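Local coordinates for type-2Ba cytolytic delta-endotoxin (Bacillus thuringiensis serovar israelensis, PDB 2RCI), which probably kills the larvae of dipteran insects by making pores in the epithelial cell membrane of their midgut, at residues A[134-140]-A[154-160]; A[8-12]-A[31-35]. All coordinates share one frame; numbering follows the deposited sequence.

Contact 1 of 2, residues A[134-140]-A[154-160]; sequences YFYKILF and LPIAFEI
Y134 and I160 meet ring against branched chain. The CB of I160 sits over one face of the Y134 ring, 4.0 Å from the ring centroid, a CH-pi contact. CG2 lies against the ring at CE2. CG1 is anti to the carbonyl carbon (chi1 -60°) and carries CD1 across the same face to the CE1 rim, where CD1 touches Y134 CE1 at 3.5 Å. Y134 CG takes the position between its own N and carbonyl carbon (chi1 62°), which brings the ring over toward I160. The OH of Y134 continues past the isoleucine to a hydrogen bond with T109 O in helix 96-110. These residues belong to the antiparallel hairpin of strands 132-142 and 150-162, in the sheet that the Cyt toxin fold places between two helix layers. Four hydrogen-bonded pairs hold the segments, from Y134 with I160 to F140 with L154. The F140 N to L154 O bond (3.0 Å) has its donor well above the carbonyl plane. On the Y134 side of the sheet, I156 CD1 meets the edge of the F140 ring at CE2, 3.5 Å away. I138 CD1 reaches the edge of the F158 ring at CE2 (4.0 Å). On the other side, F135 CE1 lies alongside E159 CG. E159 OE2 is hydrogen-bonded to N41 ND2.

Contact 2 of 2, residues A[8-12]-A[31-35]; sequences TNFNE and FQGAI
The lead-in to strand 11-15 meets the turn that follows helix 21-31, close to the start of the modelled chain. Within that turn, A34 N bonds back to F31 O and I35 N to Q32 O. Q32 makes the polar link across the contact. Its side chain bends at chi2, and OE1 accepts a hydrogen bond from N9 N at 3.2 Å. The N-H points almost straight at the oxygen, at 172°, but the donor is tilted 23° from the amide plane. Q32 NE2 lies 3.7 Å from E12 OE2, a near approach and not a hydrogen bond. The same amide meets the F10 ring at its edge, with Q32 NE2 3.7 Å from F10 CD2 and the two planes 70° apart. F31 O also approaches this edge, 3.6 Å from F10 CE2. The ring thus borders both a backbone carbonyl and a side-chain amide. I35 supplies the apolar part. Its CD1 packs on F10 CZ at 3.8 Å, while its CG2 branch, anti to the backbone N, touches N9 OD1 at 3.6 Å. Around this contact, F10 also packs on K137 and L139 of strand 132-142 and on P155 of strand 150-162. F31 reaches I50 and A34 reaches A47, both in helix 44-53. The buried part of the contact, F10 and F31, thus lies between the sheet and helix 44-53.

From the N terminus, contact 2 comes first. It closes a loop from 8-12 to 31-35 that holds most of strand 11-15 and helix 21-31. The chain then runs through helices and other strands before contact 1 closes the shorter hairpin loop between 134-140 and 154-160. The two loops follow one another and neither cross nor nest. In space they adjoin, with centres about 9 Å apart. Strand 11-15 runs parallel to strand 132-142, and N11 probably pairs with K137 and L139 through backbone hydrogen bonds. K137 CD also packs on I35 CD1. Together the contacts tie the N-terminal strand and the loop after helix 21-31 to the central hairpin.

Contact 1 of 2, residues A[134-140]-A[154-160]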
loop_
_atom_site.group_PDB
_atom_site.type_symbol
_atom_site.label_atom_id
_atom_site.label_comp_id
_atom_site.label_asym_id
_atom_site.label_seq_id
_atom_site.Cartn_x
_atom_site.Cartn_y
_atom_site.Cartn_z
ATOM N N TYR A 134 -14.090 -1.085 1.421
ATOM C CA TYR A 134 -13.099 -1.563 2.372
ATOM C C TYR A 134 -11.840 -0.701 2.391
ATOM O O TYR A 134 -11.629 0.076 1.466
ATOM C CB TYR A 134 -12.746 -3.008 2.086
ATOM C CG TYR A 134 -12.108 -3.342 0.740
ATOM C CD1 TYR A 134 -10.714 -3.624 0.646
ATOM C CD2 TYR A 134 -12.887 -3.488 -0.390
ATOM C CE1 TYR A 134 -10.135 -4.001 -0.592
ATOM C CE2 TYR A 134 -12.329 -3.886 -1.620
ATOM C CZ TYR A 134 -10.959 -4.121 -1.711
ATOM O OH TYR A 134 -10.425 -4.509 -2.914
ATOM N N PHE A 135 -11.060 -0.823 3.462
ATOM C CA PHE A 135 -9.700 -0.256 3.511
ATOM C C PHE A 135 -8.707 -1.401 3.284
ATOM O O PHE A 135 -8.944 -2.517 3.724
ATOM C CB PHE A 135 -9.392 0.325 4.893
ATOM C CG PHE A 135 -10.295 1.463 5.307
ATOM C CD1 PHE A 135 -10.759 2.388 4.384
ATOM C CD2 PHE A 135 -10.605 1.643 6.665
ATOM C CE1 PHE A 135 -11.584 3.447 4.783
ATOM C CE2 PHE A 135 -11.414 2.682 7.078
ATOM C CZ PHE A 135 -11.895 3.601 6.142
ATOM N N TYR A 136 -7.580 -1.102 2.640
ATOM C CA TYR A 136 -6.544 -2.104 2.430
ATOM C C TYR A 136 -5.220 -1.367 2.585
ATOM O O TYR A 136 -5.014 -0.297 1.975
ATOM C CB TYR A 136 -6.641 -2.696 1.028
ATOM C CG TYR A 136 -5.849 -3.985 0.883
ATOM C CD1 TYR A 136 -6.475 -5.231 0.944
ATOM C CD2 TYR A 136 -4.460 -3.953 0.705
ATOM C CE1 TYR A 136 -5.732 -6.414 0.840
ATOM C CE2 TYR A 136 -3.721 -5.110 0.586
ATOM C CZ TYR A 136 -4.357 -6.342 0.648
ATOM O OH TYR A 136 -3.603 -7.485 0.534
ATOM N N LYS A 137 -4.341 -1.942 3.399
ATOM C CA LYS A 137 -3.085 -1.267 3.768
ATOM C C LYS A 137 -1.887 -2.146 3.538
ATOM O O LYS A 137 -1.889 -3.321 3.916
ATOM C CB LYS A 137 -3.099 -0.807 5.219
ATOM C CG LYS A 137 -4.143 0.293 5.471
ATOM C CD LYS A 137 -4.151 0.737 6.939
ATOM C CE LYS A 137 -4.663 -0.350 7.940
ATOM N NZ LYS A 137 -5.864 -1.137 7.542
ATOM N N ILE A 138 -0.872 -1.550 2.912
ATOM C CA ILE A 138 0.359 -2.252 2.544
ATOM C C ILE A 138 1.528 -1.408 3.056
ATOM O O ILE A 138 1.434 -0.173 3.083
ATOM C CB ILE A 138 0.511 -2.344 1.020
ATOM C CG1 ILE A 138 -0.682 -3.084 0.379
ATOM C CG2 ILE A 138 1.833 -3.046 0.652
ATOM C CD1 ILE A 138 -0.749 -2.905 -1.161
ATOM N N LEU A 139 2.608 -2.052 3.479
ATOM C CA LEU A 139 3.824 -1.288 3.846
ATOM C C LEU A 139 5.046 -1.975 3.266
ATOM O O LEU A 139 5.394 -3.110 3.662
ATOM C CB LEU A 139 3.960 -1.094 5.362
ATOM C CG LEU A 139 5.041 -0.104 5.862
ATOM C CD1 LEU A 139 4.696 0.473 7.226
ATOM C CD2 LEU A 139 6.462 -0.702 5.836
ATOM N N PHE A 140 5.701 -1.286 2.332
ATOM C CA PHE A 140 6.947 -1.777 1.759
ATOM C C PHE A 140 8.171 -1.202 2.458
ATOM O O PHE A 140 8.241 0.027 2.681
ATOM C CB PHE A 140 7.086 -1.366 0.286
ATOM C CG PHE A 140 6.027 -1.912 -0.610
ATOM C CD1 PHE A 140 6.142 -3.199 -1.134
ATOM C CD2 PHE A 140 4.939 -1.117 -0.982
ATOM C CE1 PHE A 140 5.136 -3.728 -1.982
ATOM C CE2 PHE A 140 3.937 -1.619 -1.843
ATOM C CZ PHE A 140 4.049 -2.928 -2.356
ATOM N N LEU A 154 7.580 2.763 2.291
ATOM C CA LEU A 154 6.421 3.203 1.520
ATOM C C LEU A 154 5.127 2.595 2.103
ATOM O O LEU A 154 4.739 1.471 1.725
ATOM C CB LEU A 154 6.621 2.815 0.041
ATOM C CG LEU A 154 5.492 3.046 -0.983
ATOM C CD1 LEU A 154 4.759 4.372 -0.804
ATOM C CD2 LEU A 154 6.116 2.954 -2.411
ATOM N N PRO A 155 4.499 3.293 3.073
ATOM C CA PRO A 155 3.160 2.926 3.539
ATOM C C PRO A 155 2.156 3.330 2.478
ATOM O O PRO A 155 2.240 4.444 1.948
ATOM C CB PRO A 155 2.960 3.808 4.785
ATOM C CG PRO A 155 4.331 4.271 5.149
ATOM C CD PRO A 155 5.033 4.432 3.855
ATOM N N ILE A 156 1.245 2.420 2.158
ATOM C CA ILE A 156 0.176 2.713 1.190
ATOM C C ILE A 156 -1.160 2.304 1.783
ATOM O O ILE A 156 -1.298 1.164 2.221
ATOM C CB ILE A 156 0.340 1.940 -0.120
ATOM C CG1 ILE A 156 1.700 2.182 -0.766
ATOM C CG2 ILE A 156 -0.833 2.284 -1.094
ATOM C CD1 ILE A 156 1.983 1.292 -1.945
ATOM N N ALA A 157 -2.144 3.213 1.800
ATOM C CA ALA A 157 -3.526 2.835 2.162
ATOM C C ALA A 157 -4.506 3.105 1.023
ATOM O O ALA A 157 -4.456 4.170 0.391
ATOM C CB ALA A 157 -3.990 3.559 3.426
ATOM N N PHE A 158 -5.399 2.152 0.755
ATOM C CA PHE A 158 -6.460 2.411 -0.209
ATOM C C PHE A 158 -7.825 2.429 0.487
ATOM O O PHE A 158 -8.054 1.663 1.412
ATOM C CB PHE A 158 -6.510 1.310 -1.274
ATOM C CG PHE A 158 -5.245 1.171 -2.065
ATOM C CD1 PHE A 158 -4.978 2.052 -3.099
ATOM C CD2 PHE A 158 -4.329 0.166 -1.761
ATOM C CE1 PHE A 158 -3.810 1.919 -3.879
ATOM C CE2 PHE A 158 -3.164 0.016 -2.526
ATOM C CZ PHE A 158 -2.889 0.922 -3.559
ATOM N N GLU A 159 -8.705 3.312 0.032
ATOM C CA GLU A 159 -10.127 3.263 0.396
ATOM C C GLU A 159 -10.823 2.860 -0.884
ATOM O O GLU A 159 -10.809 3.617 -1.868
ATOM C CB GLU A 159 -10.633 4.652 0.816
ATOM C CG GLU A 159 -9.750 5.356 1.799
ATOM C CD GLU A 159 -10.406 6.622 2.389
ATOM O OE1 GLU A 159 -11.588 6.914 2.063
ATOM O OE2 GLU A 159 -9.734 7.287 3.189
ATOM N N ILE A 160 -11.404 1.664 -0.877
ATOM C CA ILE A 160 -11.946 1.067 -2.091
ATOM C C ILE A 160 -13.448 0.866 -1.944
ATOM O O ILE A 160 -13.912 0.249 -0.976
ATOM C CB ILE A 160 -11.259 -0.267 -2.438
ATOM C CG1 ILE A 160 -9.747 -0.050 -2.646
ATOM C CG2 ILE A 160 -11.905 -0.879 -3.708
ATOM C CD1 ILE A 160 -8.892 -1.303 -2.450
#

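Contact 2 of 2, residues A[8-12]-A[31-35]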
loop_
_atom_site.group_PDB
_atom_site.type_symbol
_atom_site.label_atom_id
_atom_site.label_comp_id
_atom_site.label_asym_id
_atom_site.label_seq_id
_atom_site.Cartn_x
_atom_site.Cartn_y
_atom_site.Cartn_z
ATOM N N THR A 8 -0.359 -5.129 14.072
ATOM C CA THR A 8 0.076 -4.893 12.657
ATOM C C THR A 8 -1.134 -4.629 11.729
ATOM O O THR A 8 -1.877 -5.555 11.387
ATOM C CB THR A 8 0.861 -6.117 12.121
ATOM O OG1 THR A 8 -0.067 -7.146 11.740
ATOM C CG2 THR A 8 1.806 -6.678 13.195
ATOM N N ASN A 9 -1.342 -3.384 11.313
ATOM C CA ASN A 9 -2.494 -3.130 10.454
ATOM C C ASN A 9 -2.145 -3.012 8.957
ATOM O O ASN A 9 -2.985 -2.627 8.146
ATOM C CB ASN A 9 -3.288 -1.938 10.978
ATOM C CG ASN A 9 -4.034 -2.260 12.283
ATOM O OD1 ASN A 9 -3.915 -1.533 13.256
ATOM N ND2 ASN A 9 -4.795 -3.359 12.298
ATOM N N PHE A 10 -0.904 -3.347 8.613
ATOM C CA PHE A 10 -0.415 -3.262 7.233
ATOM C C PHE A 10 -0.102 -4.673 6.743
ATOM O O PHE A 10 0.305 -5.519 7.538
ATOM C CB PHE A 10 0.909 -2.468 7.133
ATOM C CG PHE A 10 0.791 -1.006 7.472
ATOM C CD1 PHE A 10 0.492 -0.055 6.482
ATOM C CD2 PHE A 10 1.026 -0.572 8.768
ATOM C CE1 PHE A 10 0.393 1.299 6.791
ATOM C CE2 PHE A 10 0.926 0.792 9.097
ATOM C CZ PHE A 10 0.617 1.728 8.106
ATOM N N ASN A 11 -0.275 -4.912 5.441
ATOM C CA ASN A 11 0.311 -6.089 4.800
ATOM C C ASN A 11 1.775 -5.715 4.542
ATOM O O ASN A 11 2.072 -4.886 3.690
ATOM C CB ASN A 11 -0.399 -6.444 3.485
ATOM C CG ASN A 11 -0.089 -7.876 3.015
ATOM O OD1 ASN A 11 0.850 -8.480 3.498
ATOM N ND2 ASN A 11 -0.946 -8.447 2.143
ATOM N N GLU A 12 2.674 -6.304 5.317
ATOM C CA GLU A 12 4.074 -5.873 5.281
ATOM C C GLU A 12 4.857 -6.655 4.247
ATOM O O GLU A 12 4.808 -7.894 4.203
ATOM C CB GLU A 12 4.705 -6.027 6.653
ATOM C CG GLU A 12 4.059 -5.145 7.763
ATOM C CD GLU A 12 4.563 -5.522 9.149
ATOM O OE1 GLU A 12 5.532 -6.295 9.224
ATOM O OE2 GLU A 12 4.020 -5.020 10.154
ATOM N N PHE A 31 5.398 3.525 11.793
ATOM C CA PHE A 31 4.205 3.863 11.018
ATOM C C PHE A 31 2.876 3.269 11.458
ATOM O O PHE A 31 1.830 3.720 10.995
ATOM C CB PHE A 31 4.442 3.699 9.518
ATOM C CG PHE A 31 5.283 4.777 8.961
ATOM C CD1 PHE A 31 6.651 4.591 8.794
ATOM C CD2 PHE A 31 4.722 6.030 8.682
ATOM C CE1 PHE A 31 7.446 5.640 8.324
ATOM C CE2 PHE A 31 5.491 7.063 8.219
ATOM C CZ PHE A 31 6.857 6.878 8.024
ATOM N N GLN A 32 2.897 2.288 12.360
ATOM C CA GLN A 32 1.658 1.861 13.043
ATOM C C GLN A 32 0.924 3.057 13.668
ATOM O O GLN A 32 -0.315 3.082 13.722
ATOM C CB GLN A 32 1.940 0.796 14.107
ATOM C CG GLN A 32 2.636 -0.474 13.588
ATOM C CD GLN A 32 1.832 -1.241 12.538
ATOM O OE1 GLN A 32 0.597 -1.108 12.443
ATOM N NE2 GLN A 32 2.534 -2.063 11.746
ATOM N N GLY A 33 1.699 4.054 14.095
ATOM C CA GLY A 33 1.169 5.288 14.693
ATOM C C GLY A 33 0.262 6.116 13.787
ATOM O O GLY A 33 -0.484 6.980 14.273
ATOM N N ALA A 34 0.310 5.868 12.476
ATOM C CA ALA A 34 -0.590 6.576 11.539
ATOM C C ALA A 34 -1.979 5.926 11.351
ATOM O O ALA A 34 -2.817 6.441 10.593
ATOM C CB ALA A 34 0.083 6.755 10.200
ATOM N N ILE A 35 -2.217 4.802 12.014
ATOM C CA ILE A 35 -3.510 4.086 11.926
ATOM C C ILE A 35 -4.515 4.652 12.945
ATOM O O ILE A 35 -4.210 4.715 14.141
ATOM C CB ILE A 35 -3.313 2.561 12.131
ATOM C CG1 ILE A 35 -2.429 1.951 11.021
ATOM C CG2 ILE A 35 -4.657 1.810 12.243
ATOM C CD1 ILE A 35 -2.871 2.314 9.626
#